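Local coordinates for protein Uly1 (Catenovulum maritimum, PDB 7DRQ) that probably cleaves ulvan, a polysaccharide of green algae, by the elimination reaction of a polysaccharide lyase, and carries bound calcium on a beta-propeller fold, at residues A[54-59]-A[156-161]; A[381-384]-A[389-392]. One frame throughout, in Å; residues are numbered along the deposited sequence.

Contact 1: residues A[54-59]-A[156-161]; sequences KVYKNY and GAASVT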
loop_
_atom_site.group_PDB
_atom_site.type_symbol
_atom_site.label_atom_id
_atom_site.label_comp_id
_atom_site.label_asym_id
_atom_site.label_seq_id
_atom_site.Cartn_x
_atom_site.Cartn_y
_atom_site.Cartn_z
ATOM N N LYS A 54 3.040 -10.554 4.239
ATOM C CA LYS A 54 2.918 -10.489 5.689
ATOM C C LYS A 54 3.622 -11.691 6.297
ATOM O O LYS A 54 3.756 -12.739 5.657
ATOM C CB LYS A 54 1.456 -10.486 6.161
ATOM C CG LYS A 54 0.667 -9.249 5.773
ATOM C CD LYS A 54 1.250 -8.016 6.441
ATOM C CE LYS A 54 0.811 -6.764 5.690
ATOM N NZ LYS A 54 -0.701 -6.641 5.700
ATOM N N VAL A 55 4.062 -11.532 7.540
ATOM C CA VAL A 55 4.684 -12.609 8.302
ATOM C C VAL A 55 3.881 -12.829 9.573
ATOM O O VAL A 55 3.594 -11.876 10.307
ATOM C CB VAL A 55 6.160 -12.309 8.620
ATOM C CG1 VAL A 55 6.797 -13.501 9.343
ATOM C CG2 VAL A 55 6.919 -12.043 7.332
ATOM N N TYR A 56 3.507 -14.084 9.817
ATOM C CA TYR A 56 2.774 -14.487 11.013
ATOM C C TYR A 56 3.415 -15.762 11.539
ATOM O O TYR A 56 3.398 -16.787 10.848
ATOM C CB TYR A 56 1.288 -14.726 10.716
ATOM C CG TYR A 56 0.586 -15.441 11.847
ATOM C CD1 TYR A 56 0.323 -14.789 13.046
ATOM C CD2 TYR A 56 0.205 -16.775 11.730
ATOM C CE1 TYR A 56 -0.304 -15.446 14.095
ATOM C CE2 TYR A 56 -0.422 -17.431 12.763
ATOM C CZ TYR A 56 -0.673 -16.764 13.945
ATOM O OH TYR A 56 -1.291 -17.424 14.979
ATOM N N LYS A 57 3.977 -15.697 12.749
ATOM C CA LYS A 57 4.749 -16.804 13.304
ATOM C C LYS A 57 5.783 -17.274 12.282
ATOM O O LYS A 57 6.619 -16.477 11.835
ATOM C CB LYS A 57 3.817 -17.944 13.735
ATOM C CG LYS A 57 2.859 -17.540 14.851
ATOM C CD LYS A 57 2.058 -18.722 15.372
ATOM C CE LYS A 57 1.402 -18.391 16.709
ATOM N NZ LYS A 57 2.321 -17.620 17.598
ATOM N N ASN A 58 5.717 -18.540 11.876
ATOM C CA ASN A 58 6.684 -19.106 10.940
ATOM C C ASN A 58 6.187 -19.134 9.496
ATOM O O ASN A 58 6.692 -19.921 8.685
ATOM C CB ASN A 58 7.084 -20.518 11.383
ATOM C CG ASN A 58 5.888 -21.434 11.567
ATOM O OD1 ASN A 58 5.133 -21.298 12.526
ATOM N ND2 ASN A 58 5.712 -22.380 10.643
ATOM N N TYR A 59 5.264 -18.259 9.132
ATOM C CA TYR A 59 4.674 -18.285 7.800
ATOM C C TYR A 59 4.837 -16.929 7.138
ATOM O O TYR A 59 4.556 -15.897 7.756
ATOM C CB TYR A 59 3.193 -18.654 7.865
ATOM C CG TYR A 59 2.912 -19.964 8.548
ATOM C CD1 TYR A 59 3.129 -21.173 7.899
ATOM C CD2 TYR A 59 2.408 -19.992 9.846
ATOM C CE1 TYR A 59 2.850 -22.389 8.539
ATOM C CE2 TYR A 59 2.131 -21.182 10.486
ATOM C CZ TYR A 59 2.352 -22.373 9.834
ATOM O OH TYR A 59 2.069 -23.554 10.486
ATOM N N GLY A 156 -8.289 -20.402 12.114
ATOM C CA GLY A 156 -7.280 -21.440 12.121
ATOM C C GLY A 156 -6.651 -21.732 10.773
ATOM O O GLY A 156 -5.750 -22.575 10.701
ATOM N N ALA A 157 -7.092 -21.069 9.700
ATOM C CA ALA A 157 -6.578 -21.410 8.373
ATOM C C ALA A 157 -5.105 -21.070 8.223
ATOM O O ALA A 157 -4.396 -21.745 7.461
ATOM C CB ALA A 157 -7.373 -20.696 7.283
ATOM N N ALA A 158 -4.625 -20.044 8.930
ATOM C CA ALA A 158 -3.249 -19.592 8.714
ATOM C C ALA A 158 -2.234 -20.686 8.999
ATOM O O ALA A 158 -1.140 -20.681 8.419
ATOM C CB ALA A 158 -2.935 -18.381 9.589
ATOM N N SER A 159 -2.560 -21.615 9.891
ATOM C CA SER A 159 -1.580 -22.585 10.363
ATOM C C SER A 159 -1.929 -24.026 10.008
ATOM O O SER A 159 -1.336 -24.947 10.578
ATOM C CB SER A 159 -1.390 -22.451 11.882
ATOM O OG SER A 159 -2.534 -22.910 12.585
ATOM N N VAL A 160 -2.859 -24.261 9.074
ATOM C CA VAL A 160 -3.079 -25.644 8.652
ATOM C C VAL A 160 -1.820 -26.152 7.947
ATOM O O VAL A 160 -0.958 -25.377 7.527
ATOM C CB VAL A 160 -4.314 -25.795 7.749
ATOM C CG1 VAL A 160 -5.578 -25.346 8.492
ATOM C CG2 VAL A 160 -4.142 -25.018 6.439
ATOM N N THR A 161 -1.706 -27.477 7.842
ATOM C CA THR A 161 -0.578 -28.052 7.116
ATOM C C THR A 161 -0.653 -27.681 5.639
ATOM O O THR A 161 -1.701 -27.288 5.124
ATOM C CB THR A 161 -0.554 -29.579 7.257
ATOM O OG1 THR A 161 -1.791 -30.113 6.770
ATOM C CG2 THR A 161 -0.370 -29.987 8.716
HETATM O O HOH W 1 1.701 -25.479 8.732
#
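The carbonyl O of Ala-158 stands 3.8 Å above the centre of the Tyr-59 ring. Arg-78 suits its place on strand 73-80 because its two terminal nitrogens serve two carbonyls of the loop at once, NH1 bonding to Ala-158 O and NH2 to Val-160 O. Residues 54-59 form the tight hairpin between the first two strands of a four-stranded antiparallel sheet, a blade of the beta-propeller. A type II' turn from Tyr-56 to Tyr-59 makes the corner, closed by Tyr-59 N donating to Tyr-56 O. The two tyrosines at its ends both reach out to the loop 156-161.

Tyr-59 lies between two polar groups, for on the face opposite Ala-158 O the amide nitrogen Asn-58 ND2 is offset toward the rim. No direct hydrogen bond crosses between the segments. A water makes one indirect link, donating to Val-160 O over 2.9 Å and lying 2.6 Å from Tyr-59 OH. Glu-120 makes another, its OE2 hydrogen-bonded to Tyr-56 OH and its OE1 to Ser-159 OG, so that one carboxylate ties hairpin to loop.

Tyr-56 makes the apolar half. With CG anti to the backbone N (chi1 167°), its ring swings to the loop, and CD2 comes within 4.1 Å of Ala-158 CB, a methyl small enough to fit beside a ring. Lys-57 CG covers the centre of one face of that ring with its aliphatic part. Ser-159 suits its spot by offering a short hydroxyl to the carboxylate while its CB packs 3.9 Å from Tyr-59 OH.

Contact 2: residues A[381-384]-A[389-392]; sequences TYQK and ELIT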
loop_
_atom_site.group_PDB
_atom_site.type_symbol
_atom_site.label_atom_id
_atom_site.label_comp_id
_atom_site.label_asym_id
_atom_site.label_seq_id
_atom_site.Cartn_x
_atom_site.Cartn_y
_atom_site.Cartn_z
ATOM N N THR A 381 12.278 15.213 7.173
ATOM C CA THR A 381 11.801 15.985 8.313
ATOM C C THR A 381 11.799 15.074 9.529
ATOM O O THR A 381 11.275 13.961 9.462
ATOM C CB THR A 381 10.395 16.524 8.050
ATOM O OG1 THR A 381 10.438 17.445 6.957
ATOM C CG2 THR A 381 9.848 17.231 9.287
ATOM N N TYR A 382 12.408 15.512 10.630
ATOM C CA TYR A 382 12.524 14.571 11.733
ATOM C C TYR A 382 12.543 15.290 13.071
ATOM O O TYR A 382 12.945 16.454 13.179
ATOM C CB TYR A 382 13.751 13.662 11.590
ATOM C CG TYR A 382 15.075 14.377 11.515
ATOM C CD1 TYR A 382 15.541 14.893 10.307
ATOM C CD2 TYR A 382 15.869 14.534 12.654
ATOM C CE1 TYR A 382 16.764 15.553 10.226
ATOM C CE2 TYR A 382 17.094 15.188 12.588
ATOM C CZ TYR A 382 17.535 15.693 11.368
ATOM O OH TYR A 382 18.746 16.344 11.292
ATOM N N GLN A 383 12.069 14.576 14.084
ATOM C CA GLN A 383 11.964 15.101 15.441
ATOM C C GLN A 383 12.469 14.007 16.374
ATOM O O GLN A 383 11.858 12.937 16.467
ATOM C CB GLN A 383 10.529 15.497 15.770
ATOM C CG GLN A 383 10.393 16.200 17.117
ATOM C CD GLN A 383 8.949 16.355 17.570
ATOM O OE1 GLN A 383 8.137 15.450 17.411
ATOM N NE2 GLN A 383 8.634 17.507 18.159
ATOM N N LYS A 384 13.581 14.265 17.047
ATOM C CA LYS A 384 14.155 13.254 17.924
ATOM C C LYS A 384 13.290 13.081 19.174
ATOM O O LYS A 384 12.912 14.065 19.820
ATOM C CB LYS A 384 15.580 13.646 18.315
ATOM C CG LYS A 384 16.259 12.625 19.238
ATOM C CD LYS A 384 17.745 12.909 19.375
ATOM C CE LYS A 384 18.368 12.014 20.427
ATOM N NZ LYS A 384 19.844 12.208 20.525
ATOM N N GLU A 389 12.533 20.719 18.291
ATOM C CA GLU A 389 12.333 21.312 16.974
ATOM C C GLU A 389 12.127 20.231 15.918
ATOM O O GLU A 389 12.743 19.163 15.968
ATOM C CB GLU A 389 13.532 22.194 16.598
ATOM C CG GLU A 389 13.308 23.092 15.370
ATOM C CD GLU A 389 14.516 23.974 15.032
ATOM O OE1 GLU A 389 15.578 23.824 15.673
ATOM O OE2 GLU A 389 14.404 24.819 14.122
ATOM N N LEU A 390 11.210 20.492 14.994
ATOM C CA LEU A 390 11.107 19.701 13.777
ATOM C C LEU A 390 12.194 20.174 12.826
ATOM O O LEU A 390 12.189 21.337 12.414
ATOM C CB LEU A 390 9.745 19.885 13.117
ATOM C CG LEU A 390 8.562 18.967 13.351
ATOM C CD1 LEU A 390 7.441 19.429 12.429
ATOM C CD2 LEU A 390 8.945 17.514 13.085
ATOM N N ILE A 391 13.122 19.294 12.481
ATOM C CA ILE A 391 14.197 19.615 11.547
ATOM C C ILE A 391 13.803 19.113 10.166
ATOM O O ILE A 391 13.420 17.949 10.019
ATOM C CB ILE A 391 15.523 18.975 11.987
ATOM C CG1 ILE A 391 15.963 19.513 13.352
ATOM C CG2 ILE A 391 16.607 19.210 10.927
ATOM C CD1 ILE A 391 17.254 18.873 13.851
ATOM N N THR A 392 13.896 19.979 9.155
ATOM C CA THR A 392 13.751 19.580 7.761
ATOM C C THR A 392 15.062 19.876 7.049
ATOM O O THR A 392 15.570 20.999 7.131
ATOM C CB THR A 392 12.611 20.320 7.061
ATOM O OG1 THR A 392 11.367 20.020 7.705
ATOM C CG2 THR A 392 12.526 19.905 5.606
HETATM O O HOH W 2 14.950 16.878 15.323
HETATM O O HOH W 3 13.778 17.295 17.919
#
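Tyr-382 and Ile-391 form an antiparallel hydrogen-bonded pair in a beta hairpin. Tyr-382 N donates to Ile-391 O over 2.7 Å, in the carbonyl plane, and Ile-391 N returns a bond to Tyr-382 O at 2.9 Å. The same Ile-391 O also receives a CA-H...O contact from Thr-381 CA, 3.1 Å away. Toward the turn, where the strands part, one water accepts from Lys-384 N and lies within hydrogen-bonding reach of Glu-389 O; a second, held only weakly by Lys-384 N, lies in reach of Tyr-382 O and Glu-389 O.

Among side chains, Thr-381 and Thr-392 are a non-hydrogen-bonded pair whose hydroxyls are hydrogen-bonded, OG1 to OG1, at 2.8 Å, with either able to be the donor. Beta-branched threonine suits an extended strand and brings a hydroxyl short enough to meet its twin.

The apolar contacts divide between the two faces of the sheet. With chi1 at 59°, the ring of Tyr-382 leans over Ile-391, whose CB sits 4.0 Å from the ring centroid, only 16° off its normal, in a CH-pi contact. Ile-391 CG2 comes within 3.6 Å of Tyr-382 OH. Replacing Tyr-382 by an alanine would probably keep the backbone pair but leave the branched side chain of Ile-391 without its aromatic cover. On the threonine face, Leu-390 CD2 wedges between Gln-383 CB, at 3.7 Å, and Thr-381 CG2.

Strand 372-383 pairs on its other side with strand 359-369, through Thr-381 with Leu-361. Strand 326-328 of the preceding sheet packs against the threonine face: Met-328 meets both threonines, and Val-327 meets Leu-390.

How the contacts relate
Contact 1 closes before contact 2 opens along the chain, and the two do not touch: their centres are 39 Å apart, their nearest atoms about 24 Å. They belong to different antiparallel sheets of the beta-propeller. Contact 1 fastens the hairpin of strands 53-56 and 59-65 to the long loop after strand 150-152, whereas contact 2 joins a short edge strand, 391-393, to strand 372-383 of its own sheet. Each also reaches a neighbouring sheet: Val-55 touches strand 444-452, and Thr-381 touches strand 326-328. Neither is near the known calcium sites, so both concern the build of the propeller rather than metal binding.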